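Local atomic coordinates of probable transcriptional regulator phnF (Escherichia coli, PDB entry 2FA1), a protein that is probably a transcriptional regulator, encoded in an operon for alkylphosphonate uptake and C-P lyase, and is represented here by its C-terminal effector-binding domain. Residues S85-L90 and I96-S101; H50-R55 and C115-I120. All coordinates share one frame; numbering follows the deposited sequence.

How the contacts relate
Both contacts join a helix to strands of the same six-stranded antiparallel sheet of the UTRA domain, but at places on opposite sides of the chain's centre, with contact centres about 20 Å apart. Contact 1 is the more buried: helix 86-94 meets the start of strand 98-109, outermost in the sheet within this chain, through leucines, an isoleucine, a histidine face and a shared water. Contact 2 is partly buried and sets helix 113-118 against strand 47-57 through two stacked arginines and a leucine pair. Strand 98-109 is followed in the chain by helix 113-118, and both segments of contact 1 fall between those of contact 2. The two also touch, Leu86 CD1 lying 3.7 Å from Leu51 CD2.

Contact 1: S85-L90 and I96-S101; sequences SLHDFL and IALRRS
In the UTRA domain, helix 86-94 packs against the beginning of the strand that follows it, 98-109, with His87 and Leu90, one helical turn apart, receiving Leu98. The methyl CD1 of Leu98 sits over one face of the imidazole, 3.5 Å from the centroid of the His87 ring and 15° off its normal, a CH-pi contact. It is displaced toward the NE2 side, where Leu98 CD1 comes within 3.4 Å of His87 NE2. A chi1 of -71° sets His87 CG beside the backbone N and anti to the carbonyl carbon, and the ring turns this face to Leu98, while NE2 hydrogen-bonds Glu143 OE1. The same Leu98 methyl also meets Leu90, whose CD2 is 3.7 Å away from Leu98 CD1, the two side chains crossing at about a right angle. Farther along, Leu90 CD2 reaches Ile96 CG2 at 4.2 Å. No direct hydrogen bond links the segments; a water does so instead. It donates to His87 O at 3.0 Å and to Ile96 O at 2.7 Å, and accepts a weak bond from Leu98 N. At the helix start, Ser85 OG accepts from Asp88 N at 3.3 Å as the N-cap. Strand 98-109 pairs onward with strand 125-135, and its Ser101 bonds through the backbone to the second subunit. The imidazole thus has two roles, a face that takes a leucine methyl and a nitrogen, NE2, that hydrogen-bonds Glu143, while one bound water bridges the carbonyls of His87 and Ile96.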
ATOM      1  N   SER A  85     -20.901  -5.043  -2.796  1.00 20.18           N
ATOM      2  CA  SER A  85     -20.048  -4.614  -1.779  1.00 20.33           C
ATOM      3  C   SER A  85     -20.485  -5.366  -0.503  1.00 20.70           C
ATOM      4  O   SER A  85     -21.594  -5.097  -0.003  1.00 20.11           O
ATOM      5  CB  SER A  85     -20.186  -3.127  -1.510  1.00 21.54           C
ATOM      6  OG  SER A  85     -19.399  -2.757  -0.390  1.00 23.82           O
ATOM      7  N   LEU A  86     -19.597  -6.189   0.064  1.00 17.57           N
ATOM      8  CA  LEU A  86     -19.946  -6.898   1.349  1.00 14.70           C
ATOM      9  C   LEU A  86     -20.128  -5.893   2.505  1.00 15.42           C
ATOM     10  O   LEU A  86     -21.047  -6.069   3.358  1.00 15.09           O
ATOM     11  CB  LEU A  86     -18.828  -7.910   1.713  1.00 14.55           C
ATOM     12  CG  LEU A  86     -19.035  -8.636   3.044  1.00 12.72           C
ATOM     13  CD1 LEU A  86     -20.352  -9.381   3.076  1.00 15.27           C
ATOM     14  CD2 LEU A  86     -17.877  -9.674   3.206  1.00 13.20           C
ATOM     15  N   HIS A  87     -19.327  -4.810   2.596  1.00 15.44           N
ATOM     16  CA  HIS A  87     -19.545  -3.885   3.718  1.00 17.27           C
ATOM     17  C   HIS A  87     -20.858  -3.096   3.573  1.00 16.67           C
ATOM     18  O   HIS A  87     -21.584  -2.926   4.564  1.00 16.21           O
ATOM     19  CB  HIS A  87     -18.304  -3.060   3.978  1.00 19.22           C
ATOM     20  CG  HIS A  87     -17.179  -3.870   4.583  1.00 22.56           C
ATOM     21  ND1 HIS A  87     -16.048  -3.289   5.123  1.00 31.24           N
ATOM     22  CD2 HIS A  87     -17.042  -5.204   4.783  1.00 26.06           C
ATOM     23  CE1 HIS A  87     -15.255  -4.237   5.604  1.00 30.92           C
ATOM     24  NE2 HIS A  87     -15.835  -5.406   5.411  1.00 27.41           N
ATOM     25  N   ASP A  88     -21.225  -2.750   2.327  1.00 17.94           N
ATOM     26  CA  ASP A  88     -22.506  -2.084   2.097  1.00 19.71           C
ATOM     27  C   ASP A  88     -23.656  -3.060   2.452  1.00 17.01           C
ATOM     28  O   ASP A  88     -24.636  -2.648   3.054  1.00 17.78           O
ATOM     29  CB  ASP A  88     -22.636  -1.574   0.665  1.00 20.76           C
ATOM     30  CG  ASP A  88     -21.675  -0.428   0.329  1.00 27.36           C
ATOM     31  OD1 ASP A  88     -21.105   0.205   1.232  1.00 31.71           O
ATOM     32  OD2 ASP A  88     -21.505  -0.184  -0.893  1.00 31.61           O
ATOM     33  N   PHE A  89     -23.543  -4.323   2.073  1.00 15.04           N
ATOM     34  CA  PHE A  89     -24.566  -5.312   2.409  1.00 14.23           C
ATOM     35  C   PHE A  89     -24.702  -5.423   3.924  1.00 15.05           C
ATOM     36  O   PHE A  89     -25.802  -5.353   4.448  1.00 13.57           O
ATOM     37  CB  PHE A  89     -24.136  -6.667   1.876  1.00 13.88           C
ATOM     38  CG  PHE A  89     -25.119  -7.782   2.221  1.00 15.76           C
ATOM     39  CD1 PHE A  89     -26.323  -7.886   1.574  1.00 17.18           C
ATOM     40  CD2 PHE A  89     -24.805  -8.688   3.224  1.00 18.62           C
ATOM     41  CE1 PHE A  89     -27.219  -8.887   1.935  1.00 20.56           C
ATOM     42  CE2 PHE A  89     -25.695  -9.724   3.549  1.00 16.57           C
ATOM     43  CZ  PHE A  89     -26.871  -9.797   2.880  1.00 17.73           C
ATOM     44  N   LEU A  90     -23.585  -5.604   4.625  1.00 14.10           N
ATOM     45  CA  LEU A  90     -23.658  -5.716   6.106  1.00 13.65           C
ATOM     46  C   LEU A  90     -24.322  -4.459   6.725  1.00 15.31           C
ATOM     47  O   LEU A  90     -25.195  -4.572   7.637  1.00 13.72           O
ATOM     48  CB  LEU A  90     -22.258  -5.852   6.618  1.00 13.50           C
ATOM     49  CG  LEU A  90     -22.127  -5.959   8.151  1.00 15.82           C
ATOM     50  CD1 LEU A  90     -22.926  -7.149   8.731  1.00 14.99           C
ATOM     51  CD2 LEU A  90     -20.638  -5.990   8.664  1.00 16.37           C
ATOM     52  N   ILE A  96     -24.383  -1.921  10.877  1.00 16.43           N
ATOM     53  CA  ILE A  96     -22.943  -1.981  11.301  1.00 18.10           C
ATOM     54  C   ILE A  96     -22.078  -1.392  10.197  1.00 19.04           C
ATOM     55  O   ILE A  96     -22.132  -1.853   9.066  1.00 17.90           O
ATOM     56  CB  ILE A  96     -22.492  -3.388  11.597  1.00 18.20           C
ATOM     57  CG1 ILE A  96     -23.170  -3.927  12.845  1.00 18.16           C
ATOM     58  CG2 ILE A  96     -21.047  -3.398  12.006  1.00 18.52           C
ATOM     59  CD1 ILE A  96     -23.115  -5.429  12.909  1.00 19.68           C
ATOM     60  N   ALA A  97     -21.271  -0.373  10.520  1.00 21.50           N
ATOM     61  CA  ALA A  97     -20.378   0.222   9.463  1.00 23.06           C
ATOM     62  C   ALA A  97     -19.011   0.021  10.092  1.00 25.57           C
ATOM     63  O   ALA A  97     -18.710   0.462  11.201  1.00 24.89           O
ATOM     64  CB  ALA A  97     -20.688   1.703   9.148  1.00 25.53           C
ATOM     65  N   LEU A  98     -18.236  -0.834   9.457  1.00 25.34           N
ATOM     66  CA  LEU A  98     -16.971  -1.169  10.026  1.00 26.56           C
ATOM     67  C   LEU A  98     -15.969  -0.062   9.750  1.00 26.27           C
ATOM     68  O   LEU A  98     -16.013   0.553   8.662  1.00 28.36           O
ATOM     69  CB  LEU A  98     -16.462  -2.453   9.347  1.00 25.39           C
ATOM     70  CG  LEU A  98     -17.449  -3.552   9.532  1.00 25.22           C
ATOM     71  CD1 LEU A  98     -17.194  -4.720   8.499  1.00 24.69           C
ATOM     72  CD2 LEU A  98     -17.273  -3.952  10.944  1.00 20.24           C
ATOM     73  N   ARG A  99     -15.111   0.204  10.718  0.50 26.90           N
ATOM     74  CA  ARG A  99     -14.033   1.170  10.551  0.50 27.56           C
ATOM     75  C   ARG A  99     -12.692   0.506  10.852  0.50 26.84           C
ATOM     76  O   ARG A  99     -12.535  -0.274  11.791  0.50 27.79           O
ATOM     77  CB  ARG A  99     -14.235   2.373  11.470  0.50 28.14           C
ATOM     78  CG  ARG A  99     -15.409   3.239  11.074  0.50 30.34           C
ATOM     79  CD  ARG A  99     -15.065   4.159   9.911  0.50 33.50           C
ATOM     80  NE  ARG A  99     -16.184   4.320   8.984  0.50 36.56           N
ATOM     81  CZ  ARG A  99     -17.474   4.219   9.309  0.50 35.01           C
ATOM     82  NH1 ARG A  99     -17.859   3.996  10.568  0.50 35.94           N
ATOM     83  NH2 ARG A  99     -18.387   4.376   8.365  0.50 35.34           N
ATOM     84  N   ARG A 100     -11.734   0.890  10.042  1.00 27.38           N
ATOM     85  CA  ARG A 100     -10.409   0.288   9.969  1.00 26.49           C
ATOM     86  C   ARG A 100      -9.530   0.663  11.180  1.00 25.83           C
ATOM     87  O   ARG A 100      -9.442   1.840  11.558  1.00 27.39           O
ATOM     88  CB  ARG A 100      -9.823   0.807   8.685  1.00 25.51           C
ATOM     89  CG  ARG A 100      -8.432   0.350   8.320  1.00 28.87           C
ATOM     90  CD  ARG A 100      -8.404  -0.836   7.403  1.00 29.08           C
ATOM     91  NE  ARG A 100      -9.263  -0.639   6.237  1.00 28.16           N
ATOM     92  CZ  ARG A 100      -8.821  -0.260   5.052  1.00 27.80           C
ATOM     93  NH1 ARG A 100      -7.520  -0.161   4.860  1.00 24.61           N
ATOM     94  NH2 ARG A 100      -9.677  -0.056   4.022  1.00 26.65           N
ATOM     95  N   SER A 101      -8.877  -0.289  11.793  1.00 24.00           N
ATOM     96  CA  SER A 101      -7.878   0.107  12.768  1.00 25.12           C
ATOM     97  C   SER A 101      -6.479   0.015  12.236  1.00 24.55           C
ATOM     98  O   SER A 101      -5.617   0.881  12.536  1.00 24.70           O
ATOM     99  CB  SER A 101      -7.940  -0.660  14.088  1.00 25.32           C
ATOM    100  OG  SER A 101      -7.605  -2.012  13.972  1.00 28.22           O
TER
HETATM  101  O   HOH W   1     -20.271  -2.553   7.286  1.00 22.14           O

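Contact 2: H50-R55 and C115-I120; sequences HLRTLR and CQRLEI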
ATOM      1  N   HIS A  50     -16.340 -17.310   7.668  1.00 11.55           N
ATOM      2  CA  HIS A  50     -15.396 -17.001   6.584  1.00 10.66           C
ATOM      3  C   HIS A  50     -16.212 -16.799   5.312  1.00 12.08           C
ATOM      4  O   HIS A  50     -16.948 -17.709   4.896  1.00 11.13           O
ATOM      5  CB  HIS A  50     -14.557 -18.264   6.426  1.00 13.62           C
ATOM      6  CG  HIS A  50     -13.610 -18.185   5.275  1.00 13.00           C
ATOM      7  ND1 HIS A  50     -13.106 -19.301   4.653  1.00 18.28           N
ATOM      8  CD2 HIS A  50     -13.067 -17.113   4.639  1.00 15.03           C
ATOM      9  CE1 HIS A  50     -12.304 -18.922   3.668  1.00 16.20           C
ATOM     10  NE2 HIS A  50     -12.200 -17.609   3.699  1.00 15.44           N
ATOM     11  N   LEU A  51     -16.032 -15.600   4.716  1.00 10.05           N
ATOM     12  CA  LEU A  51     -16.621 -15.289   3.390  1.00 10.50           C
ATOM     13  C   LEU A  51     -15.450 -15.073   2.467  1.00 11.25           C
ATOM     14  O   LEU A  51     -14.524 -14.325   2.834  1.00 11.65           O
ATOM     15  CB  LEU A  51     -17.389 -13.971   3.477  1.00 12.61           C
ATOM     16  CG  LEU A  51     -18.873 -14.269   3.487  1.00 17.26           C
ATOM     17  CD1 LEU A  51     -19.143 -14.879   4.893  1.00 20.75           C
ATOM     18  CD2 LEU A  51     -19.707 -13.051   3.311  1.00 16.98           C
ATOM     19  N   ARG A  52     -15.533 -15.613   1.238  1.00  9.89           N
ATOM     20  CA  ARG A  52     -14.491 -15.290   0.267  1.00 10.54           C
ATOM     21  C   ARG A  52     -15.159 -14.601  -0.909  1.00  9.93           C
ATOM     22  O   ARG A  52     -16.239 -15.057  -1.392  1.00 11.91           O
ATOM     23  CB  ARG A  52     -13.838 -16.588  -0.147  1.00 10.31           C
ATOM     24  CG  ARG A  52     -12.757 -16.345  -1.316  1.00 12.73           C
ATOM     25  CD  ARG A  52     -12.222 -17.719  -1.702  1.00 16.87           C
ATOM     26  NE  ARG A  52     -11.393 -18.234  -0.569  1.00 15.88           N
ATOM     27  CZ  ARG A  52     -11.209 -19.518  -0.235  1.00 21.15           C
ATOM     28  NH1 ARG A  52     -11.810 -20.548  -0.888  1.00 22.00           N
ATOM     29  NH2 ARG A  52     -10.433 -19.799   0.828  1.00 25.19           N
ATOM     30  N   THR A  53     -14.569 -13.521  -1.405  1.00  9.69           N
ATOM     31  CA  THR A  53     -15.183 -12.813  -2.570  1.00 10.95           C
ATOM     32  C   THR A  53     -14.118 -12.711  -3.641  1.00  9.81           C
ATOM     33  O   THR A  53     -12.910 -12.804  -3.394  1.00  9.85           O
ATOM     34  CB  THR A  53     -15.630 -11.377  -2.207  1.00 12.47           C
ATOM     35  OG1 THR A  53     -14.519 -10.598  -1.689  1.00 14.57           O
ATOM     36  CG2 THR A  53     -16.747 -11.396  -1.006  1.00 12.39           C
ATOM     37  N   LEU A  54     -14.629 -12.482  -4.875  1.00  9.78           N
ATOM     38  CA  LEU A  54     -13.649 -12.303  -5.974  1.00 10.96           C
ATOM     39  C   LEU A  54     -14.238 -11.284  -6.964  1.00 12.71           C
ATOM     40  O   LEU A  54     -15.447 -11.320  -7.273  1.00 13.60           O
ATOM     41  CB  LEU A  54     -13.585 -13.617  -6.698  1.00 12.39           C
ATOM     42  CG  LEU A  54     -12.540 -13.716  -7.830  1.00 12.49           C
ATOM     43  CD1 LEU A  54     -11.163 -13.606  -7.367  1.00 14.62           C
ATOM     44  CD2 LEU A  54     -12.775 -14.960  -8.626  1.00 15.29           C
ATOM     45  N   ARG A  55     -13.330 -10.451  -7.466  1.00 11.62           N
ATOM     46  CA  ARG A  55     -13.729  -9.456  -8.540  1.00 12.13           C
ATOM     47  C   ARG A  55     -13.084 -10.031  -9.827  1.00 12.21           C
ATOM     48  O   ARG A  55     -11.829 -10.358  -9.830  1.00 10.91           O
ATOM     49  CB  ARG A  55     -13.175  -8.098  -8.156  1.00 13.68           C
ATOM     50  CG  ARG A  55     -13.362  -7.154  -9.379  1.00 18.81           C
ATOM     51  CD  ARG A  55     -12.745  -5.747  -9.148  1.00 25.85           C
ATOM     52  NE  ARG A  55     -12.990  -4.906 -10.337  1.00 28.29           N
ATOM     53  CZ  ARG A  55     -12.489  -3.680 -10.473  1.00 27.35           C
ATOM     54  NH1 ARG A  55     -11.704  -3.188  -9.530  1.00 27.44           N
ATOM     55  NH2 ARG A  55     -12.754  -2.966 -11.544  1.00 26.94           N
ATOM     56  N   CYS A 115      -2.048 -19.212  -6.867  1.00 21.84           N
ATOM     57  CA  CYS A 115      -2.055 -19.258  -8.344  1.00 22.47           C
ATOM     58  C   CYS A 115      -3.349 -19.936  -8.782  1.00 22.77           C
ATOM     59  O   CYS A 115      -3.897 -19.597  -9.831  1.00 20.56           O
ATOM     60  CB  CYS A 115      -0.919 -20.052  -8.956  1.00 23.94           C
ATOM     61  SG  CYS A 115       0.690 -19.380  -8.691  1.00 26.14           S
ATOM     62  N   GLN A 116      -3.851 -20.874  -7.957  1.00 21.19           N
ATOM     63  CA  GLN A 116      -5.078 -21.589  -8.342  1.00 22.13           C
ATOM     64  C   GLN A 116      -6.276 -20.676  -8.229  1.00 20.30           C
ATOM     65  O   GLN A 116      -7.065 -20.550  -9.219  1.00 20.03           O
ATOM     66  CB  GLN A 116      -5.260 -22.932  -7.570  1.00 22.40           C
ATOM     67  CG  GLN A 116      -6.612 -23.644  -7.886  0.50 23.26           C
ATOM     68  CD  GLN A 116      -6.853 -24.952  -7.078  0.50 25.93           C
ATOM     69  OE1 GLN A 116      -7.918 -25.584  -7.184  0.50 30.87           O
ATOM     70  NE2 GLN A 116      -5.885 -25.343  -6.276  0.50 30.04           N
ATOM     71  N   ARG A 117      -6.398 -20.023  -7.085  1.00 19.44           N
ATOM     72  CA  ARG A 117      -7.569 -19.132  -6.907  1.00 17.97           C
ATOM     73  C   ARG A 117      -7.549 -17.914  -7.832  1.00 17.97           C
ATOM     74  O   ARG A 117      -8.634 -17.534  -8.325  1.00 18.47           O
ATOM     75  CB  ARG A 117      -7.830 -18.716  -5.469  1.00 19.94           C
ATOM     76  CG  ARG A 117      -7.773 -19.880  -4.489  1.00 21.79           C
ATOM     77  CD  ARG A 117      -8.405 -19.477  -3.150  1.00 27.79           C
ATOM     78  NE  ARG A 117      -8.847 -20.701  -2.517  1.00 33.88           N
ATOM     79  CZ  ARG A 117      -8.252 -21.341  -1.523  1.00 37.77           C
ATOM     80  NH1 ARG A 117      -7.151 -20.856  -0.934  1.00 38.68           N
ATOM     81  NH2 ARG A 117      -8.822 -22.461  -1.087  1.00 33.29           N
ATOM     82  N   LEU A 118      -6.381 -17.281  -8.065  1.00 16.13           N
ATOM     83  CA  LEU A 118      -6.354 -16.085  -8.895  1.00 16.18           C
ATOM     84  C   LEU A 118      -6.066 -16.444 -10.324  1.00 16.00           C
ATOM     85  O   LEU A 118      -6.025 -15.517 -11.160  1.00 15.38           O
ATOM     86  CB  LEU A 118      -5.326 -15.044  -8.434  1.00 17.51           C
ATOM     87  CG  LEU A 118      -5.787 -14.145  -7.281  1.00 17.92           C
ATOM     88  CD1 LEU A 118      -4.664 -13.292  -6.828  1.00 19.78           C
ATOM     89  CD2 LEU A 118      -6.837 -13.172  -7.814  1.00 18.96           C
ATOM     90  N   GLU A 119      -5.915 -17.758 -10.632  1.00 15.31           N
ATOM     91  CA  GLU A 119      -5.782 -18.230 -11.987  1.00 16.29           C
ATOM     92  C   GLU A 119      -4.615 -17.516 -12.694  1.00 17.22           C
ATOM     93  O   GLU A 119      -4.778 -16.862 -13.808  1.00 18.39           O
ATOM     94  CB  GLU A 119      -7.129 -18.062 -12.766  1.00 17.43           C
ATOM     95  CG  GLU A 119      -8.268 -18.799 -12.023  1.00 18.10           C
ATOM     96  CD  GLU A 119      -9.685 -18.459 -12.564  1.00 17.97           C
ATOM     97  OE1 GLU A 119      -9.717 -17.542 -13.413  1.00 17.47           O
ATOM     98  OE2 GLU A 119     -10.676 -19.101 -12.097  1.00 19.25           O
ATOM     99  N   ILE A 120      -3.444 -17.592 -12.058  1.00 15.69           N
ATOM    100  CA  ILE A 120      -2.228 -16.919 -12.611  1.00 17.80           C
ATOM    101  C   ILE A 120      -1.051 -17.837 -12.582  1.00 19.02           C
ATOM    102  O   ILE A 120      -1.100 -18.778 -11.847  1.00 19.60           O
ATOM    103  CB  ILE A 120      -1.891 -15.650 -11.834  1.00 17.79           C
ATOM    104  CG1 ILE A 120      -1.928 -15.970 -10.358  1.00 14.45           C
ATOM    105  CG2 ILE A 120      -2.921 -14.515 -12.250  1.00 19.98           C
ATOM    106  CD1 ILE A 120      -1.611 -14.894  -9.475  1.00 19.79           C
TER
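Two arginines lie face to face across this contact: the guanidinium of Arg52, on strand 47-57, stacks on that of Arg117, on helix 113-118, with centres 3.7 Å apart and planes at 30°. Within the UTRA domain this sets the helix after strand 98-109 against the six-stranded sheet, Arg117 also touching Leu64 of adjacent strand 60-69. The overlap is offset. Arg52 NH2 stands over the middle of the Arg117 group, whereas Arg117 NE lies toward the rim of the Arg52 group, 3.4 Å from Arg52 NH1. Both atoms of that last pair are donors, and no hydrogen bond joins them. Arg52 leaves the strand extended and then bends at chi3 (-69°), which turns its flat end across the incoming Arg117 chain, itself extended from CG to NE. Asp66 OD1 holds Arg52 in a salt bridge through NE and also accepts from His50 NE2. Beside the stack, Leu54 CD1 approaches Leu118 CD2 at 4.4 Å, a loose apolar meeting at the end of the helix. There the chain turns in a Schellman motif: Glu119 has positive phi, Ile120 N bonds Cys115 O at 3.0 Å, and Glu119 N makes a weak bond to Gln116 O. Glu119 also salt-bridges Arg56. Because guanidinium N-H bonds lie in the plane, the stack leaves them pointing around the rims, where Arg52 NE can reach Asp66, whose carboxylate may partly offset the two like charges.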